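PDB 1YG2: gene activator AphA from Vibrio cholerae, which probably binds DNA through a winged-helix domain to activate virulence genes, and pairs with a second copy of itself. Local coordinates for residues A[45-48]-A[49-52]; A[77-80]-A[81-84]; A[105-108]-A[109-112]. One frame throughout, in Å; residues are numbered along the deposited sequence.

Contact 1 of 3, residues A[45-48]-A[49-52]; sequences NKMG and EQGL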
loop_
_atom_site.group_PDB
_atom_site.type_symbol
_atom_site.label_atom_id
_atom_site.label_comp_id
_atom_site.label_asym_id
_atom_site.label_seq_id
_atom_site.Cartn_x
_atom_site.Cartn_y
_atom_site.Cartn_z
ATOM N N ASN A 45 15.721 22.091 -4.869
ATOM C CA ASN A 45 16.075 23.359 -4.246
ATOM C C ASN A 45 16.520 23.111 -2.804
ATOM O O ASN A 45 17.596 23.543 -2.397
ATOM C CB ASN A 45 14.864 24.294 -4.274
ATOM C CG ASN A 45 15.190 25.677 -3.788
ATOM O OD1 ASN A 45 15.887 26.435 -4.463
ATOM N ND2 ASN A 45 14.693 26.021 -2.609
ATOM N N LYS A 46 15.686 22.413 -2.036
ATOM C CA LYS A 46 16.003 22.096 -0.643
ATOM C C LYS A 46 17.294 21.307 -0.553
ATOM O O LYS A 46 18.080 21.487 0.374
ATOM C CB LYS A 46 14.878 21.282 0.015
ATOM C CG LYS A 46 13.649 22.092 0.426
ATOM C CD LYS A 46 12.709 21.286 1.345
ATOM C CE LYS A 46 11.622 22.189 1.958
ATOM N NZ LYS A 46 10.663 21.474 2.868
ATOM N N MET A 47 17.519 20.430 -1.521
ATOM C CA MET A 47 18.734 19.616 -1.533
ATOM C C MET A 47 19.997 20.434 -1.773
ATOM O O MET A 47 21.102 20.053 -1.342
ATOM C CB MET A 47 18.614 18.531 -2.592
ATOM C CG MET A 47 17.720 17.393 -2.150
ATOM S SD MET A 47 17.263 16.296 -3.489
ATOM C CE MET A 47 18.767 15.489 -3.745
ATOM N N GLY A 48 19.826 21.550 -2.473
ATOM C CA GLY A 48 20.957 22.414 -2.761
ATOM C C GLY A 48 21.375 23.123 -1.487
ATOM O O GLY A 48 22.554 23.245 -1.179
ATOM N N GLU A 49 20.391 23.591 -0.738
ATOM C CA GLU A 49 20.665 24.278 0.506
ATOM C C GLU A 49 21.216 23.283 1.518
ATOM O O GLU A 49 21.964 23.650 2.416
ATOM C CB GLU A 49 19.395 24.930 1.029
ATOM C CG GLU A 49 19.495 25.409 2.459
ATOM C CD GLU A 49 18.530 26.537 2.751
ATOM O OE1 GLU A 49 17.384 26.486 2.241
ATOM O OE2 GLU A 49 18.919 27.470 3.493
ATOM N N GLN A 50 20.862 22.013 1.356
ATOM C CA GLN A 50 21.357 20.984 2.261
ATOM C C GLN A 50 22.749 20.514 1.869
ATOM O O GLN A 50 23.413 19.802 2.625
ATOM C CB GLN A 50 20.385 19.800 2.298
ATOM C CG GLN A 50 19.105 20.107 3.057
ATOM C CD GLN A 50 18.039 19.047 2.873
ATOM O OE1 GLN A 50 17.673 18.705 1.750
ATOM N NE2 GLN A 50 17.534 18.521 3.977
ATOM N N GLY A 51 23.194 20.916 0.685
ATOM C CA GLY A 51 24.514 20.517 0.229
ATOM C C GLY A 51 24.584 19.083 -0.259
ATOM O O GLY A 51 25.664 18.518 -0.323
ATOM N N LEU A 52 23.436 18.494 -0.595
ATOM C CA LEU A 52 23.379 17.117 -1.091
ATOM C C LEU A 52 23.609 17.088 -2.594
ATOM O O LEU A 52 23.941 16.047 -3.161
ATOM C CB LEU A 52 22.016 16.493 -0.791
ATOM C CG LEU A 52 21.591 16.503 0.681
ATOM C CD1 LEU A 52 20.207 15.868 0.832
ATOM C CD2 LEU A 52 22.635 15.752 1.495
#
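Met-47 and Leu-52 meet across the end of helix 37-49 in a Schellman motif, the C-terminal cap in which the chain swings into a left-handed residue and bonds back into the last turn. In the winged-helix fold this third helix is the one that usually reads DNA, and strand 53-55 of the wing follows directly. The apolar part of the cap is a methyl, Leu-52 CD1, lying 4.2 Å from Met-47 CG, with the two side chains crossing at about a right angle. Met-47 directs CG away from its carbonyl carbon (chi1 -77°), and its flexible thioether chain fills space against Pro-4, Ile-7 and Leu-8 of helix 3-13, so the same residue joins the cap to the core.

Behind this pair the backbone bonds of the last turn carry the cap. Glu-49 N makes a long helical bond to Asn-45 O (3.3 Å), an oxygen it shares with Gly-48 N, and Gln-50 N reaches Lys-46 O at 3.0 Å. Beyond them Gly-51 turns the chain with a phi of 76°, which glycine adopts at little cost because it carries no CB. The polar side chains of Asn-45, Lys-46 and Glu-49 suit the exposed side of the turn. Further out, Leu-52 pairs through its backbone with Thr-72, and Gly-51 O accepts from Thr-72 OG1, tying the cap to the end of the second wing strand. The two closing bonds differ: Leu-52 N meets Met-47 O head-on at 2.9 Å, whereas Gly-51 N sits above the carbonyl plane of Gly-48 O at 3.1 Å.

Contact 2 of 3, residues A[77-80]-A[81-84]; sequences SALG and EWFD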
loop_
_atom_site.group_PDB
_atom_site.type_symbol
_atom_site.label_atom_id
_atom_site.label_comp_id
_atom_site.label_asym_id
_atom_site.label_seq_id
_atom_site.Cartn_x
_atom_site.Cartn_y
_atom_site.Cartn_z
ATOM N N SER A 77 26.623 10.175 0.715
ATOM C CA SER A 77 26.589 9.618 2.056
ATOM C C SER A 77 25.143 9.399 2.511
ATOM O O SER A 77 24.819 8.368 3.093
ATOM C CB SER A 77 27.326 10.551 3.024
ATOM O OG SER A 77 27.254 10.069 4.350
ATOM N N ALA A 78 24.270 10.363 2.234
ATOM C CA ALA A 78 22.865 10.250 2.625
ATOM C C ALA A 78 22.157 9.121 1.866
ATOM O O ALA A 78 21.298 8.434 2.424
ATOM C CB ALA A 78 22.135 11.580 2.376
ATOM N N LEU A 79 22.510 8.946 0.596
ATOM C CA LEU A 79 21.906 7.893 -0.220
ATOM C C LEU A 79 22.305 6.540 0.369
ATOM O O LEU A 79 21.477 5.642 0.504
ATOM C CB LEU A 79 22.381 7.998 -1.680
ATOM C CG LEU A 79 21.815 6.996 -2.690
ATOM C CD1 LEU A 79 20.302 7.181 -2.828
ATOM C CD2 LEU A 79 22.499 7.192 -4.038
ATOM N N GLY A 80 23.579 6.401 0.726
ATOM C CA GLY A 80 24.053 5.155 1.306
ATOM C C GLY A 80 23.390 4.850 2.638
ATOM O O GLY A 80 23.020 3.714 2.902
ATOM N N GLU A 81 23.231 5.874 3.469
ATOM C CA GLU A 81 22.617 5.736 4.784
ATOM C C GLU A 81 21.166 5.303 4.640
ATOM O O GLU A 81 20.669 4.463 5.389
ATOM C CB GLU A 81 22.694 7.078 5.498
ATOM C CG GLU A 81 22.162 7.113 6.909
ATOM C CD GLU A 81 22.326 8.496 7.533
ATOM O OE1 GLU A 81 23.459 9.031 7.501
ATOM O OE2 GLU A 81 21.327 9.053 8.042
ATOM N N TRP A 82 20.488 5.896 3.670
ATOM C CA TRP A 82 19.096 5.573 3.398
ATOM C C TRP A 82 19.007 4.104 3.006
ATOM O O TRP A 82 18.196 3.345 3.538
ATOM C CB TRP A 82 18.600 6.443 2.249
ATOM C CG TRP A 82 17.296 6.036 1.654
ATOM C CD1 TRP A 82 16.065 6.105 2.242
ATOM C CD2 TRP A 82 17.081 5.566 0.321
ATOM N NE1 TRP A 82 15.089 5.715 1.348
ATOM C CE2 TRP A 82 15.687 5.381 0.162
ATOM C CE3 TRP A 82 17.928 5.294 -0.760
ATOM C CZ2 TRP A 82 15.124 4.923 -1.036
ATOM C CZ3 TRP A 82 17.367 4.839 -1.952
ATOM C CH2 TRP A 82 15.975 4.663 -2.079
ATOM N N PHE A 83 19.872 3.728 2.075
ATOM C CA PHE A 83 19.940 2.380 1.536
ATOM C C PHE A 83 20.171 1.307 2.587
ATOM O O PHE A 83 19.568 0.241 2.523
ATOM C CB PHE A 83 21.061 2.305 0.500
ATOM C CG PHE A 83 21.001 1.090 -0.376
ATOM C CD1 PHE A 83 20.178 1.070 -1.495
ATOM C CD2 PHE A 83 21.752 -0.038 -0.075
ATOM C CE1 PHE A 83 20.111 -0.049 -2.311
ATOM C CE2 PHE A 83 21.691 -1.166 -0.885
ATOM C CZ PHE A 83 20.863 -1.171 -2.006
ATOM N N ASP A 84 21.054 1.581 3.541
ATOM C CA ASP A 84 21.365 0.612 4.585
ATOM C C ASP A 84 20.231 0.426 5.575
ATOM O O ASP A 84 20.070 -0.657 6.134
ATOM C CB ASP A 84 22.631 1.018 5.348
ATOM C CG ASP A 84 23.863 1.026 4.468
ATOM O OD1 ASP A 84 24.015 0.091 3.654
ATOM O OD2 ASP A 84 24.688 1.960 4.594
HETATM O O HOH W 1 25.238 10.681 5.820
#
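Glu-81 faces Ser-77 one turn back: its N bonds Ser-77 O at 3.0 Å, and a water joins the two side chains, donating to Glu-81 OE1 (3.0 Å) while hydrogen-bonded to Ser-77 OG. Small and charged polar groups suit this solvent side. Trp-82 follows, its N bonded to Ala-78 O. With CG set opposite its backbone N (chi1 167°), the indole swings to where CE3 lies 3.7 Å from Leu-79 CD1, the methyl approaching obliquely, and Leu-79 O sits in plane at the ring edge. Helix 73-84, which follows the wing of the winged-helix domain, packs on helix 3-13 through Leu-79 and through Trp-82, stacked on His-5. At the dimer interface Trp-82 NE1 bonds Glu-95 and the ring takes a cation-pi contact from Lys-99, both of the second subunit. Phe-83 N bonds Leu-79 O at 3.0 Å, and its bulky apolar ring turns away to pack on Tyr-111 and Ser-107 of the second subunit. Asp-84 N bonds Gly-80 O at 3.0 Å, and side-chain-free Gly-80 is met by Gln-106 of the second subunit. Asp-84 OD2 lies 3.0 Å from Gly-80 O: two acceptors that do not bond and would probably repel unless the carboxylate carries a proton.

Contact 3 of 3, residues A[105-108]-A[109-112]; sequences VQSA and EPYR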
loop_
_atom_site.group_PDB
_atom_site.type_symbol
_atom_site.label_atom_id
_atom_site.label_comp_id
_atom_site.label_asym_id
_atom_site.label_seq_id
_atom_site.Cartn_x
_atom_site.Cartn_y
_atom_site.Cartn_z
ATOM N N VAL A 105 -23.827 -2.374 7.868
ATOM C CA VAL A 105 -24.707 -1.386 8.483
ATOM C C VAL A 105 -25.006 -0.188 7.586
ATOM O O VAL A 105 -25.776 0.689 7.962
ATOM C CB VAL A 105 -24.109 -0.859 9.808
ATOM C CG1 VAL A 105 -23.955 -1.999 10.797
ATOM C CG2 VAL A 105 -22.756 -0.202 9.550
ATOM N N GLN A 106 -24.395 -0.148 6.408
ATOM C CA GLN A 106 -24.606 0.957 5.477
ATOM C C GLN A 106 -25.146 0.455 4.145
ATOM O O GLN A 106 -25.019 -0.725 3.819
ATOM C CB GLN A 106 -23.287 1.693 5.217
ATOM C CG GLN A 106 -22.604 2.268 6.448
ATOM C CD GLN A 106 -23.232 3.562 6.925
ATOM O OE1 GLN A 106 -24.383 3.591 7.355
ATOM N NE2 GLN A 106 -22.474 4.645 6.848
ATOM N N SER A 107 -25.752 1.355 3.378
ATOM C CA SER A 107 -26.277 0.994 2.068
ATOM C C SER A 107 -25.053 0.681 1.225
ATOM O O SER A 107 -24.224 1.555 0.989
ATOM C CB SER A 107 -27.047 2.170 1.460
ATOM O OG SER A 107 -26.223 3.320 1.351
ATOM N N ALA A 108 -24.937 -0.566 0.783
ATOM C CA ALA A 108 -23.789 -0.993 -0.010
ATOM C C ALA A 108 -23.724 -0.362 -1.397
ATOM O O ALA A 108 -22.747 -0.546 -2.123
ATOM C CB ALA A 108 -23.789 -2.515 -0.129
ATOM N N GLU A 109 -24.763 0.389 -1.748
ATOM C CA GLU A 109 -24.866 1.047 -3.050
ATOM C C GLU A 109 -23.688 1.960 -3.389
ATOM O O GLU A 109 -22.976 1.723 -4.363
ATOM C CB GLU A 109 -26.164 1.856 -3.115
ATOM C CG GLU A 109 -27.168 1.486 -2.026
ATOM C CD GLU A 109 -28.208 2.569 -1.792
ATOM O OE1 GLU A 109 -27.824 3.703 -1.425
ATOM O OE2 GLU A 109 -29.411 2.284 -1.975
ATOM N N PRO A 110 -23.471 3.022 -2.590
ATOM C CA PRO A 110 -22.368 3.956 -2.837
ATOM C C PRO A 110 -21.023 3.256 -2.951
ATOM O O PRO A 110 -20.232 3.558 -3.838
ATOM C CB PRO A 110 -22.412 4.881 -1.619
ATOM C CG PRO A 110 -23.839 4.859 -1.225
ATOM C CD PRO A 110 -24.193 3.398 -1.362
ATOM N N TYR A 111 -20.770 2.321 -2.042
ATOM C CA TYR A 111 -19.509 1.600 -2.040
ATOM C C TYR A 111 -19.313 0.783 -3.310
ATOM O O TYR A 111 -18.281 0.888 -3.972
ATOM C CB TYR A 111 -19.425 0.671 -0.826
ATOM C CG TYR A 111 -18.069 0.021 -0.690
ATOM C CD1 TYR A 111 -16.920 0.798 -0.564
ATOM C CD2 TYR A 111 -17.926 -1.364 -0.729
ATOM C CE1 TYR A 111 -15.663 0.216 -0.481
ATOM C CE2 TYR A 111 -16.674 -1.958 -0.646
ATOM C CZ TYR A 111 -15.547 -1.162 -0.524
ATOM O OH TYR A 111 -14.301 -1.734 -0.441
ATOM N N ARG A 112 -20.312 -0.030 -3.634
ATOM C CA ARG A 112 -20.274 -0.885 -4.811
ATOM C C ARG A 112 -19.932 -0.117 -6.079
ATOM O O ARG A 112 -19.210 -0.618 -6.938
ATOM C CB ARG A 112 -21.620 -1.579 -4.989
ATOM C CG ARG A 112 -21.609 -2.673 -6.024
ATOM C CD ARG A 112 -22.893 -3.488 -5.986
ATOM N NE ARG A 112 -22.748 -4.732 -6.737
ATOM C CZ ARG A 112 -22.462 -4.792 -8.035
ATOM N NH1 ARG A 112 -22.299 -3.675 -8.734
ATOM N NH2 ARG A 112 -22.315 -5.969 -8.629
#
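At the start of the long helix 108-136, Ser-107 leans its side chain over the first turn and meets Glu-109 and Pro-110. With chi1 at 58°, OG is tucked back over its own backbone and comes within 3.2 Å of Glu-109 OE1 for a weak hydrogen bond and 3.4 Å of Pro-110 CD. The glutamate lies alongside, its CG 3.6 Å from Ser-107 CB. Proline fits here because first-turn nitrogens have no helical carbonyl four residues back to donate to, and its CD comes as close as 3.0 Å to Ser-107 O. A helical bond runs from Arg-112 N to Ala-108 O at 2.9 Å, nearly straight at 165°. Tyr-111, buried, packs on Leu-100 and Cys-103 of its own chain, with a weak bond from OH to Phe-96 O; beside it, Asp-84 of the second subunit lies on Pro-110. Arg-112 extends its chain away toward Asn-176, to which NH2 bonds weakly. The acidic side chain of Glu-109 should be favoured by the positive end of the helix dipole, but its bond to Ser-107 OG is weak and its chi1 of -16° nearly eclipsed, so the pair is probably a modest interaction.

In the fold
Along the chain the three contacts come in series. Contacts 1 and 2 belong to the winged-helix domain, their centres 16 Å apart: one ends helix 37-49 and the other lies on helix 73-84, with strands 53-55 and 69-71 between them. They touch where Leu-52 CD2 lies 4.3 Å from Ala-78 CB. Contact 3 lies at the start of helix 108-136, its centre 46 Å from that of contact 2 within the same chain. Across the dimer, however, Leu-79, Gly-80, Phe-83 and Asp-84 of contact 2 in one subunit meet Gln-106, Ser-107, Pro-110 and Tyr-111 of contact 3 in the other, so the long helix's start packs against the other subunit's probable DNA-binding domain.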